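Local coordinates for hypothetical protein TTHA1785 (Thermus thermophilus, PDB 2EPG) that probably joins RNA ends as a GTP- and manganese-dependent RNA ligase of the RtcB family, at residues P205-L210 with A301-A306; E155-L160 with R198-G203; D106-V111 with A306-I311. All coordinates share one frame; numbering follows the deposited sequence.

Contact 1: residues P205-L210 with A301-A306; sequences PQIGTL and ANFAFA
I207 lays its CB and CG1 obliquely against F303 CE1 and CZ, in a contact that pins the loop following helix 197-203 to the long helix 288-321. I207 sits at the second position of a type II beta turn running from Q206 to T209, and this places its side chain beside the helix. On the tight side, I207 CB lies 3.7 Å from F303 CE1 and I207 CG1 lies 4.0 Å from the same CE1. F303 reaches the loop because its CG stands opposite the backbone N (chi1 179°). One helical turn on, I207 CD1 approaches A306 CB more loosely, at 4.4 Å. I159 and L160 of helix 153-162 extend the same apolar cluster, touching I207 and A306 in one case and F303 in the other.

Toward solvent the contact thins: partly exposed Q206 meets F303 CZ at 4.5 Å through its backbone C alone. The Q206 amide engages the backbone N of G251 through OE1. With no hydrogen bond between 205-210 and 301-306, their direct hold is apolar and non-directional, made by I207 against F303 and A306; the directional anchoring of the turn to this helix comes from N307, which binds G208 N and T209 O.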
ATOM      1  N   PRO A 205      -6.871  20.208   4.336  1.00 53.76           N
ATOM      2  CA  PRO A 205      -8.045  20.449   3.493  1.00 51.67           C
ATOM      3  C   PRO A 205      -8.160  19.450   2.346  1.00 49.81           C
ATOM      4  O   PRO A 205      -9.039  19.577   1.490  1.00 49.73           O
ATOM      5  CB  PRO A 205      -7.814  21.871   2.989  1.00 52.48           C
ATOM      6  CG  PRO A 205      -6.329  21.913   2.823  1.00 52.71           C
ATOM      7  CD  PRO A 205      -5.839  21.235   4.101  1.00 54.33           C
ATOM      8  N   GLN A 206      -7.272  18.463   2.317  1.00 46.58           N
ATOM      9  CA  GLN A 206      -7.303  17.470   1.246  1.00 43.52           C
ATOM     10  C   GLN A 206      -7.992  16.175   1.664  1.00 40.60           C
ATOM     11  O   GLN A 206      -8.209  15.292   0.833  1.00 39.86           O
ATOM     12  CB  GLN A 206      -5.880  17.165   0.766  1.00 45.54           C
ATOM     13  CG  GLN A 206      -5.096  18.396   0.281  1.00 47.67           C
ATOM     14  CD  GLN A 206      -3.667  18.068  -0.156  1.00 49.65           C
ATOM     15  OE1 GLN A 206      -2.890  17.449   0.588  1.00 52.09           O
ATOM     16  NE2 GLN A 206      -3.311  18.493  -1.362  1.00 51.22           N
ATOM     17  N   ILE A 207      -8.348  16.058   2.943  1.00 37.31           N
ATOM     18  CA  ILE A 207      -8.994  14.836   3.409  1.00 34.59           C
ATOM     19  C   ILE A 207     -10.250  14.585   2.601  1.00 34.60           C
ATOM     20  O   ILE A 207     -11.038  15.499   2.349  1.00 34.50           O
ATOM     21  CB  ILE A 207      -9.321  14.890   4.936  1.00 33.99           C
ATOM     22  CG1 ILE A 207      -9.717  13.501   5.444  1.00 31.49           C
ATOM     23  CG2 ILE A 207     -10.436  15.859   5.217  1.00 31.25           C
ATOM     24  CD1 ILE A 207      -9.837  13.438   6.953  1.00 33.04           C
ATOM     25  N   GLY A 208     -10.411  13.348   2.147  1.00 34.76           N
ATOM     26  CA  GLY A 208     -11.584  13.000   1.362  1.00 32.16           C
ATOM     27  C   GLY A 208     -11.409  13.218  -0.121  1.00 31.39           C
ATOM     28  O   GLY A 208     -12.392  13.264  -0.859  1.00 32.99           O
ATOM     29  N   THR A 209     -10.165  13.336  -0.575  1.00 32.17           N
ATOM     30  CA  THR A 209      -9.900  13.551  -2.007  1.00 32.40           C
ATOM     31  C   THR A 209      -8.874  12.545  -2.487  1.00 31.90           C
ATOM     32  O   THR A 209      -8.039  12.089  -1.714  1.00 32.41           O
ATOM     33  CB  THR A 209      -9.355  14.962  -2.289  1.00 33.12           C
ATOM     34  OG1 THR A 209      -8.084  15.122  -1.637  1.00 33.86           O
ATOM     35  CG2 THR A 209     -10.318  16.018  -1.766  1.00 31.35           C
ATOM     36  N   LEU A 210      -8.944  12.208  -3.769  1.00 32.61           N
ATOM     37  CA  LEU A 210      -8.047  11.235  -4.371  1.00 34.06           C
ATOM     38  C   LEU A 210      -6.646  11.765  -4.635  1.00 36.04           C
ATOM     39  O   LEU A 210      -5.661  11.063  -4.416  1.00 34.51           O
ATOM     40  CB  LEU A 210      -8.671  10.722  -5.679  1.00 34.82           C
ATOM     41  CG  LEU A 210      -9.910   9.845  -5.467  1.00 36.19           C
ATOM     42  CD1 LEU A 210     -10.708   9.661  -6.763  1.00 36.14           C
ATOM     43  CD2 LEU A 210      -9.441   8.505  -4.924  1.00 36.02           C
ATOM     44  N   ALA A 301       0.294   8.261   8.098  1.00 23.57           N
ATOM     45  CA  ALA A 301      -0.375   7.021   7.720  1.00 24.79           C
ATOM     46  C   ALA A 301      -1.833   7.017   8.193  1.00 22.50           C
ATOM     47  O   ALA A 301      -2.723   6.601   7.463  1.00 22.80           O
ATOM     48  CB  ALA A 301       0.385   5.813   8.298  1.00 20.33           C
ATOM     49  N   ASN A 302      -2.074   7.476   9.415  1.00 23.26           N
ATOM     50  CA  ASN A 302      -3.427   7.507   9.961  1.00 24.47           C
ATOM     51  C   ASN A 302      -4.302   8.444   9.153  1.00 24.94           C
ATOM     52  O   ASN A 302      -5.504   8.216   9.007  1.00 25.67           O
ATOM     53  CB  ASN A 302      -3.403   7.940  11.440  1.00 23.20           C
ATOM     54  CG  ASN A 302      -2.759   6.897  12.336  1.00 25.45           C
ATOM     55  OD1 ASN A 302      -2.400   7.167  13.499  1.00 27.68           O
ATOM     56  ND2 ASN A 302      -2.624   5.688  11.807  1.00 23.21           N
ATOM     57  N   PHE A 303      -3.691   9.499   8.627  1.00 24.55           N
ATOM     58  CA  PHE A 303      -4.412  10.456   7.814  1.00 24.49           C
ATOM     59  C   PHE A 303      -4.812   9.763   6.518  1.00 23.23           C
ATOM     60  O   PHE A 303      -5.950   9.890   6.046  1.00 21.09           O
ATOM     61  CB  PHE A 303      -3.531  11.674   7.509  1.00 24.59           C
ATOM     62  CG  PHE A 303      -4.209  12.705   6.646  1.00 27.01           C
ATOM     63  CD1 PHE A 303      -5.278  13.445   7.133  1.00 28.21           C
ATOM     64  CD2 PHE A 303      -3.791  12.922   5.341  1.00 28.12           C
ATOM     65  CE1 PHE A 303      -5.918  14.389   6.333  1.00 27.87           C
ATOM     66  CE2 PHE A 303      -4.425  13.860   4.534  1.00 29.70           C
ATOM     67  CZ  PHE A 303      -5.490  14.595   5.033  1.00 28.40           C
ATOM     68  N   ALA A 304      -3.877   9.014   5.943  1.00 23.28           N
ATOM     69  CA  ALA A 304      -4.169   8.294   4.699  1.00 23.21           C
ATOM     70  C   ALA A 304      -5.271   7.260   4.956  1.00 22.31           C
ATOM     71  O   ALA A 304      -6.165   7.078   4.134  1.00 24.78           O
ATOM     72  CB  ALA A 304      -2.891   7.605   4.153  1.00 19.91           C
ATOM     73  N   PHE A 305      -5.215   6.572   6.091  1.00 22.82           N
ATOM     74  CA  PHE A 305      -6.260   5.598   6.385  1.00 22.70           C
ATOM     75  C   PHE A 305      -7.626   6.300   6.431  1.00 22.56           C
ATOM     76  O   PHE A 305      -8.603   5.800   5.890  1.00 22.76           O
ATOM     77  CB  PHE A 305      -5.999   4.907   7.732  1.00 20.43           C
ATOM     78  CG  PHE A 305      -5.049   3.730   7.649  1.00 24.50           C
ATOM     79  CD1 PHE A 305      -4.031   3.578   8.587  1.00 22.47           C
ATOM     80  CD2 PHE A 305      -5.189   2.764   6.651  1.00 23.44           C
ATOM     81  CE1 PHE A 305      -3.168   2.491   8.540  1.00 24.82           C
ATOM     82  CE2 PHE A 305      -4.334   1.673   6.592  1.00 24.27           C
ATOM     83  CZ  PHE A 305      -3.317   1.534   7.540  1.00 26.25           C
ATOM     84  N   ALA A 306      -7.680   7.470   7.069  1.00 24.95           N
ATOM     85  CA  ALA A 306      -8.923   8.236   7.209  1.00 21.95           C
ATOM     86  C   ALA A 306      -9.416   8.738   5.878  1.00 22.92           C
ATOM     87  O   ALA A 306     -10.618   8.778   5.615  1.00 22.80           O
ATOM     88  CB  ALA A 306      -8.712   9.410   8.155  1.00 22.87           C
TER

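Contact 2: residues E155-L160 with R198-G203; sequences ELKEIL and RAFERG
A near-perpendicular helix-helix crossing, in which F200 projects from 198-203 toward L156, K157 and L160 of 155-160, illustrates how one aromatic side chain can bridge two helices whose backbones stay well apart. The segment axes approach to 11.7 Å and cross at 107°. Their closest CA atoms belong to K157 and F200, still 8.7 Å apart, and the F200 ring reaches into the gap between them. Its CG lies opposite the backbone N (chi1 -176°), which carries the ring out from helix 197-203.

Different residues meet the two sides of that ring. L156 comes from the opposing helix over one face: its CD1 methyl makes a CH-pi contact with the centroid at 3.5 Å, 29° from the ring normal and displaced toward the rim. The exact fit of this leucine is doubtful, since its CG is modelled too near the ring and its second torsion lies far from a staggered value. L160 stands on the same side of the ring plane but approaches at a slant and less closely, with CD1 4.1 Å from F200 CD2.

L160 also touches F303 and L252, so the aromatic contact passes into packing against helices 288-321 and 250-265. This is structural packing among the outlying helices, away from the predicted metal and GMP sites. No hydrogen bond joins the segments, and the partly exposed outer margin is formed by the aliphatic part of K157. Bent at its second torsion, the lysine chain runs across F200 at roughly a right angle, on the ring side opposite L156. There K157 CD rests 3.4 Å from F200 CE2, and NZ continues past it to lie 4.0 Å from F200 CD2.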
ATOM      1  N   GLU A 155     -10.021  18.550  15.210  1.00 42.32           N
ATOM      2  CA  GLU A 155     -10.579  17.298  14.740  1.00 42.22           C
ATOM      3  C   GLU A 155      -9.599  16.562  13.852  1.00 42.97           C
ATOM      4  O   GLU A 155      -9.368  15.373  14.033  1.00 41.32           O
ATOM      5  CB  GLU A 155     -11.879  17.538  13.977  1.00 41.62           C
ATOM      6  CG  GLU A 155     -12.976  18.103  14.860  1.00 42.91           C
ATOM      7  CD  GLU A 155     -14.294  18.238  14.144  1.00 42.77           C
ATOM      8  OE1 GLU A 155     -14.304  18.706  12.984  1.00 42.40           O
ATOM      9  OE2 GLU A 155     -15.321  17.883  14.756  1.00 45.65           O
ATOM     10  N   LEU A 156      -9.004  17.257  12.895  1.00 42.35           N
ATOM     11  CA  LEU A 156      -8.084  16.553  12.036  1.00 44.67           C
ATOM     12  C   LEU A 156      -6.829  16.170  12.814  1.00 43.76           C
ATOM     13  O   LEU A 156      -6.097  15.269  12.418  1.00 44.03           O
ATOM     14  CB  LEU A 156      -7.795  17.372  10.780  1.00 47.44           C
ATOM     15  CG  LEU A 156      -6.745  18.456  10.715  1.00 51.31           C
ATOM     16  CD1 LEU A 156      -5.531  17.914   9.957  1.00 53.05           C
ATOM     17  CD2 LEU A 156      -7.327  19.665   9.976  1.00 54.57           C
ATOM     18  N   LYS A 157      -6.633  16.815  13.961  1.00 41.96           N
ATOM     19  CA  LYS A 157      -5.500  16.540  14.845  1.00 40.48           C
ATOM     20  C   LYS A 157      -5.780  15.187  15.515  1.00 37.64           C
ATOM     21  O   LYS A 157      -4.893  14.341  15.666  1.00 35.09           O
ATOM     22  CB  LYS A 157      -5.409  17.625  15.920  1.00 43.72           C
ATOM     23  CG  LYS A 157      -4.027  17.895  16.461  1.00 46.65           C
ATOM     24  CD  LYS A 157      -3.236  18.836  15.554  1.00 48.60           C
ATOM     25  CE  LYS A 157      -1.999  19.370  16.279  1.00 50.54           C
ATOM     26  NZ  LYS A 157      -1.164  20.276  15.426  1.00 54.98           N
ATOM     27  N   GLU A 158      -7.021  15.000  15.936  1.00 34.60           N
ATOM     28  CA  GLU A 158      -7.423  13.747  16.549  1.00 35.05           C
ATOM     29  C   GLU A 158      -7.368  12.649  15.470  1.00 32.68           C
ATOM     30  O   GLU A 158      -6.990  11.511  15.750  1.00 30.12           O
ATOM     31  CB  GLU A 158      -8.832  13.882  17.128  1.00 34.96           C
ATOM     32  CG  GLU A 158      -8.885  14.886  18.258  1.00 38.91           C
ATOM     33  CD  GLU A 158     -10.264  15.026  18.859  1.00 42.09           C
ATOM     34  OE1 GLU A 158     -11.229  14.518  18.247  1.00 43.48           O
ATOM     35  OE2 GLU A 158     -10.378  15.654  19.937  1.00 44.25           O
ATOM     36  N   ILE A 159      -7.713  13.011  14.239  1.00 30.22           N
ATOM     37  CA  ILE A 159      -7.680  12.056  13.141  1.00 32.06           C
ATOM     38  C   ILE A 159      -6.264  11.525  12.940  1.00 32.20           C
ATOM     39  O   ILE A 159      -6.067  10.326  12.754  1.00 29.46           O
ATOM     40  CB  ILE A 159      -8.222  12.689  11.829  1.00 31.39           C
ATOM     41  CG1 ILE A 159      -9.746  12.834  11.936  1.00 32.88           C
ATOM     42  CG2 ILE A 159      -7.913  11.807  10.630  1.00 30.88           C
ATOM     43  CD1 ILE A 159     -10.399  13.451  10.729  1.00 31.76           C
ATOM     44  N   LEU A 160      -5.270  12.406  13.023  1.00 32.82           N
ATOM     45  CA  LEU A 160      -3.894  11.970  12.841  1.00 32.79           C
ATOM     46  C   LEU A 160      -3.454  10.951  13.883  1.00 32.79           C
ATOM     47  O   LEU A 160      -2.558  10.142  13.632  1.00 30.22           O
ATOM     48  CB  LEU A 160      -2.932  13.162  12.865  1.00 31.69           C
ATOM     49  CG  LEU A 160      -3.141  14.275  11.838  1.00 34.86           C
ATOM     50  CD1 LEU A 160      -1.949  15.243  11.902  1.00 38.57           C
ATOM     51  CD2 LEU A 160      -3.275  13.704  10.451  1.00 34.06           C
ATOM     52  N   ARG A 198       3.508  23.076   8.049  1.00 36.86           N
ATOM     53  CA  ARG A 198       3.366  23.021   6.607  1.00 37.48           C
ATOM     54  C   ARG A 198       2.693  21.721   6.152  1.00 38.23           C
ATOM     55  O   ARG A 198       1.804  21.743   5.297  1.00 38.49           O
ATOM     56  CB  ARG A 198       4.740  23.163   5.964  1.00 37.40           C
ATOM     57  CG  ARG A 198       4.738  23.064   4.466  1.00 40.87           C
ATOM     58  CD  ARG A 198       6.134  23.313   3.939  1.00 42.97           C
ATOM     59  NE  ARG A 198       6.202  23.198   2.488  1.00 46.56           N
ATOM     60  CZ  ARG A 198       7.259  23.564   1.772  1.00 48.76           C
ATOM     61  NH1 ARG A 198       7.254  23.427   0.452  1.00 50.32           N
ATOM     62  NH2 ARG A 198       8.317  24.087   2.380  1.00 50.18           N
ATOM     63  N   ALA A 199       3.117  20.590   6.714  1.00 37.58           N
ATOM     64  CA  ALA A 199       2.524  19.309   6.342  1.00 38.15           C
ATOM     65  C   ALA A 199       1.068  19.279   6.784  1.00 37.64           C
ATOM     66  O   ALA A 199       0.189  18.861   6.045  1.00 36.66           O
ATOM     67  CB  ALA A 199       3.300  18.166   6.987  1.00 37.61           C
ATOM     68  N   PHE A 200       0.816  19.744   7.995  1.00 40.23           N
ATOM     69  CA  PHE A 200      -0.533  19.753   8.528  1.00 44.58           C
ATOM     70  C   PHE A 200      -1.531  20.548   7.684  1.00 47.35           C
ATOM     71  O   PHE A 200      -2.593  20.035   7.328  1.00 48.22           O
ATOM     72  CB  PHE A 200      -0.519  20.290   9.955  1.00 46.26           C
ATOM     73  CG  PHE A 200      -1.851  20.252  10.618  1.00 48.60           C
ATOM     74  CD1 PHE A 200      -2.867  21.119  10.217  1.00 48.69           C
ATOM     75  CD2 PHE A 200      -2.108  19.326  11.626  1.00 50.52           C
ATOM     76  CE1 PHE A 200      -4.121  21.064  10.810  1.00 50.20           C
ATOM     77  CE2 PHE A 200      -3.360  19.259  12.229  1.00 51.85           C
ATOM     78  CZ  PHE A 200      -4.370  20.133  11.819  1.00 51.84           C
ATOM     79  N   GLU A 201      -1.197  21.800   7.377  1.00 48.58           N
ATOM     80  CA  GLU A 201      -2.072  22.657   6.579  1.00 50.64           C
ATOM     81  C   GLU A 201      -2.158  22.204   5.123  1.00 51.99           C
ATOM     82  O   GLU A 201      -3.183  22.374   4.472  1.00 51.57           O
ATOM     83  CB  GLU A 201      -1.576  24.109   6.616  1.00 52.52           C
ATOM     84  CG  GLU A 201      -1.640  24.776   7.989  1.00 55.60           C
ATOM     85  CD  GLU A 201      -1.032  26.178   7.990  1.00 59.31           C
ATOM     86  OE1 GLU A 201      -0.984  26.805   9.074  1.00 59.69           O
ATOM     87  OE2 GLU A 201      -0.600  26.654   6.910  1.00 59.78           O
ATOM     88  N   ARG A 202      -1.073  21.629   4.615  1.00 53.12           N
ATOM     89  CA  ARG A 202      -1.019  21.176   3.232  1.00 53.46           C
ATOM     90  C   ARG A 202      -1.935  19.990   2.948  1.00 54.81           C
ATOM     91  O   ARG A 202      -2.497  19.883   1.856  1.00 56.05           O
ATOM     92  CB  ARG A 202       0.421  20.825   2.871  1.00 52.81           C
ATOM     93  CG  ARG A 202       0.617  20.322   1.462  1.00 53.51           C
ATOM     94  CD  ARG A 202       2.088  20.025   1.203  1.00 54.57           C
ATOM     95  NE  ARG A 202       2.281  19.316  -0.057  1.00 56.13           N
ATOM     96  CZ  ARG A 202       3.430  18.770  -0.440  1.00 57.61           C
ATOM     97  NH1 ARG A 202       3.512  18.137  -1.605  1.00 57.22           N
ATOM     98  NH2 ARG A 202       4.500  18.858   0.341  1.00 58.60           N
ATOM     99  N   GLY A 203      -2.091  19.105   3.927  1.00 55.17           N
ATOM    100  CA  GLY A 203      -2.940  17.940   3.743  1.00 54.57           C
ATOM    101  C   GLY A 203      -4.302  18.030   4.406  1.00 54.67           C
ATOM    102  O   GLY A 203      -5.235  17.346   3.991  1.00 55.52           O
TER

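Contact 3: residues D106-V111 with A306-I311; sequences DINCGV and ANRQLI
R308 grips N108 at the type II beta turn that spans D106-C109 and leads into strand 110-119, joining the long helix 288-321 to the central beta structure of this RtcB-family fold. D106, the first residue of this turn, is a predicted manganese ligand, so the contact lies next to a probable metal site.

The hydrogen bonds come first. R308 NH2 donates to the backbone O of N108 over 2.9 Å, at a N-H...O angle of 160°; the oxygen lies at the edge of the guanidinium, close to its plane. NH2 also donates to T247 O. R308 NH1 points almost straight at N108 OD1, though the position of that oxygen is less certain. The amide plane stands 78° from the guanidinium, and N108 ND2 binds A301 O.

Charge adds a second hold: NH1 forms a salt bridge with D336 OD2. This buried cation thus has partners on several elements, which should keep its rotation fixed.

Packing completes the account. The strand backbone passes over one guanidinium face, where G110, having no side chain, lets its CA come within 3.7 Å of R308 CZ and V111 N within 3.9 Å of the same CZ.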
ATOM      1  N   ASP A 106       4.951   9.339  -0.621  1.00 34.61           N
ATOM      2  CA  ASP A 106       3.538   9.252  -0.297  1.00 34.42           C
ATOM      3  C   ASP A 106       3.296   8.178   0.773  1.00 32.64           C
ATOM      4  O   ASP A 106       2.977   7.036   0.474  1.00 32.92           O
ATOM      5  CB  ASP A 106       2.698   8.973  -1.534  1.00 35.08           C
ATOM      6  CG  ASP A 106       1.203   9.165  -1.268  1.00 38.85           C
ATOM      7  OD1 ASP A 106       0.407   9.137  -2.233  1.00 41.14           O
ATOM      8  OD2 ASP A 106       0.823   9.337  -0.090  1.00 35.43           O
ATOM      9  N   ILE A 107       3.474   8.576   2.028  1.00 31.57           N
ATOM     10  CA  ILE A 107       3.297   7.698   3.169  1.00 28.91           C
ATOM     11  C   ILE A 107       1.903   7.124   3.204  1.00 29.02           C
ATOM     12  O   ILE A 107       0.900   7.844   3.154  1.00 28.58           O
ATOM     13  CB  ILE A 107       3.602   8.436   4.483  1.00 27.53           C
ATOM     14  CG1 ILE A 107       5.067   8.898   4.456  1.00 26.13           C
ATOM     15  CG2 ILE A 107       3.342   7.506   5.702  1.00 20.02           C
ATOM     16  CD1 ILE A 107       5.476   9.811   5.613  1.00 27.65           C
ATOM     17  N   ASN A 108       1.866   5.802   3.296  1.00 29.30           N
ATOM     18  CA  ASN A 108       0.636   5.024   3.308  1.00 28.59           C
ATOM     19  C   ASN A 108      -0.231   5.249   2.096  1.00 28.58           C
ATOM     20  O   ASN A 108      -1.455   5.248   2.197  1.00 28.75           O
ATOM     21  CB  ASN A 108      -0.200   5.233   4.569  1.00 30.28           C
ATOM     22  CG  ASN A 108      -1.348   4.203   4.690  1.00 33.49           C
ATOM     23  OD1 ASN A 108      -1.457   3.268   3.874  1.00 34.19           O
ATOM     24  ND2 ASN A 108      -2.200   4.370   5.702  1.00 27.89           N
ATOM     25  N   CYS A 109       0.405   5.491   0.952  1.00 28.19           N
ATOM     26  CA  CYS A 109      -0.339   5.563  -0.293  1.00 28.82           C
ATOM     27  C   CYS A 109      -0.785   4.098  -0.228  1.00 28.44           C
ATOM     28  O   CYS A 109       0.034   3.210   0.068  1.00 26.06           O
ATOM     29  CB  CYS A 109       0.604   5.749  -1.492  1.00 30.60           C
ATOM     30  SG  CYS A 109      -0.164   5.424  -3.120  1.00 41.56           S
ATOM     31  N   GLY A 110      -2.060   3.833  -0.458  1.00 27.68           N
ATOM     32  CA  GLY A 110      -2.502   2.461  -0.351  1.00 27.83           C
ATOM     33  C   GLY A 110      -3.759   2.160  -1.124  1.00 27.06           C
ATOM     34  O   GLY A 110      -4.178   2.947  -1.973  1.00 25.45           O
ATOM     35  N   VAL A 111      -4.381   1.032  -0.797  1.00 25.49           N
ATOM     36  CA  VAL A 111      -5.563   0.600  -1.513  1.00 26.65           C
ATOM     37  C   VAL A 111      -6.673   0.077  -0.622  1.00 24.59           C
ATOM     38  O   VAL A 111      -6.416  -0.645   0.334  1.00 27.04           O
ATOM     39  CB  VAL A 111      -5.196  -0.549  -2.497  1.00 26.70           C
ATOM     40  CG1 VAL A 111      -6.375  -0.880  -3.385  1.00 28.01           C
ATOM     41  CG2 VAL A 111      -3.968  -0.161  -3.321  1.00 30.44           C
ATOM     42  N   ALA A 306      -7.680   7.470   7.069  1.00 24.95           N
ATOM     43  CA  ALA A 306      -8.923   8.236   7.209  1.00 21.95           C
ATOM     44  C   ALA A 306      -9.416   8.738   5.878  1.00 22.92           C
ATOM     45  O   ALA A 306     -10.618   8.778   5.615  1.00 22.80           O
ATOM     46  CB  ALA A 306      -8.712   9.410   8.155  1.00 22.87           C
ATOM     47  N   ASN A 307      -8.478   9.138   5.037  1.00 25.16           N
ATOM     48  CA  ASN A 307      -8.817   9.634   3.717  1.00 25.25           C
ATOM     49  C   ASN A 307      -9.550   8.560   2.901  1.00 26.63           C
ATOM     50  O   ASN A 307     -10.541   8.851   2.220  1.00 26.01           O
ATOM     51  CB  ASN A 307      -7.544  10.070   2.982  1.00 25.79           C
ATOM     52  CG  ASN A 307      -7.849  10.728   1.658  1.00 27.89           C
ATOM     53  OD1 ASN A 307      -8.752  11.555   1.572  1.00 31.52           O
ATOM     54  ND2 ASN A 307      -7.097  10.378   0.620  1.00 29.70           N
ATOM     55  N   ARG A 308      -9.050   7.325   2.947  1.00 25.64           N
ATOM     56  CA  ARG A 308      -9.689   6.252   2.200  1.00 25.99           C
ATOM     57  C   ARG A 308     -11.039   5.923   2.843  1.00 25.48           C
ATOM     58  O   ARG A 308     -12.011   5.623   2.148  1.00 25.76           O
ATOM     59  CB  ARG A 308      -8.781   5.014   2.148  1.00 25.52           C
ATOM     60  CG  ARG A 308      -7.536   5.215   1.266  1.00 25.35           C
ATOM     61  CD  ARG A 308      -6.858   3.894   0.875  1.00 24.34           C
ATOM     62  NE  ARG A 308      -6.181   3.216   1.983  1.00 25.26           N
ATOM     63  CZ  ARG A 308      -4.907   3.395   2.318  1.00 24.13           C
ATOM     64  NH1 ARG A 308      -4.396   2.725   3.334  1.00 25.06           N
ATOM     65  NH2 ARG A 308      -4.139   4.246   1.645  1.00 26.35           N
ATOM     66  N   GLN A 309     -11.101   5.985   4.169  1.00 24.22           N
ATOM     67  CA  GLN A 309     -12.344   5.712   4.859  1.00 24.68           C
ATOM     68  C   GLN A 309     -13.398   6.731   4.418  1.00 26.17           C
ATOM     69  O   GLN A 309     -14.538   6.356   4.138  1.00 27.61           O
ATOM     70  CB  GLN A 309     -12.145   5.789   6.379  1.00 22.01           C
ATOM     71  CG  GLN A 309     -13.434   5.608   7.187  1.00 24.49           C
ATOM     72  CD  GLN A 309     -14.072   4.218   7.006  1.00 26.26           C
ATOM     73  OE1 GLN A 309     -13.386   3.195   7.047  1.00 24.98           O
ATOM     74  NE2 GLN A 309     -15.384   4.186   6.827  1.00 23.18           N
ATOM     75  N   LEU A 310     -13.010   8.007   4.324  1.00 26.52           N
ATOM     76  CA  LEU A 310     -13.950   9.061   3.930  1.00 26.55           C
ATOM     77  C   LEU A 310     -14.428   8.843   2.514  1.00 26.14           C
ATOM     78  O   LEU A 310     -15.610   8.970   2.219  1.00 28.45           O
ATOM     79  CB  LEU A 310     -13.306  10.461   4.015  1.00 28.26           C
ATOM     80  CG  LEU A 310     -14.076  11.580   4.745  1.00 31.01           C
ATOM     81  CD1 LEU A 310     -13.550  12.957   4.307  1.00 26.14           C
ATOM     82  CD2 LEU A 310     -15.572  11.477   4.480  1.00 29.29           C
ATOM     83  N   ILE A 311     -13.502   8.525   1.623  1.00 27.20           N
ATOM     84  CA  ILE A 311     -13.865   8.291   0.234  1.00 26.42           C
ATOM     85  C   ILE A 311     -14.850   7.131   0.139  1.00 27.45           C
ATOM     86  O   ILE A 311     -15.815   7.186  -0.620  1.00 29.15           O
ATOM     87  CB  ILE A 311     -12.609   8.008  -0.619  1.00 25.22           C
ATOM     88  CG1 ILE A 311     -11.734   9.272  -0.666  1.00 27.17           C
ATOM     89  CG2 ILE A 311     -13.013   7.605  -2.049  1.00 23.30           C
ATOM     90  CD1 ILE A 311     -10.371   9.079  -1.305  1.00 27.20           C
TER

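Burial and chemistry change together across these three contacts. Contact 3 is wholly buried near the centre of the chain and polar, binding a strand entrance to helix 288-321 through an arginine. Contact 1, partly buried, uses the same helix and shares A306 with it, yet its direct touch is apolar. Contact 2 joins two short helices and relies on an aromatic ring with no polar bond; helix 153-162 links it inward through I159, which packs on A306. Only contact 3 contains a predicted metal ligand; contact 1 lies farther from the chain centre than contact 3, and contact 2 farther still.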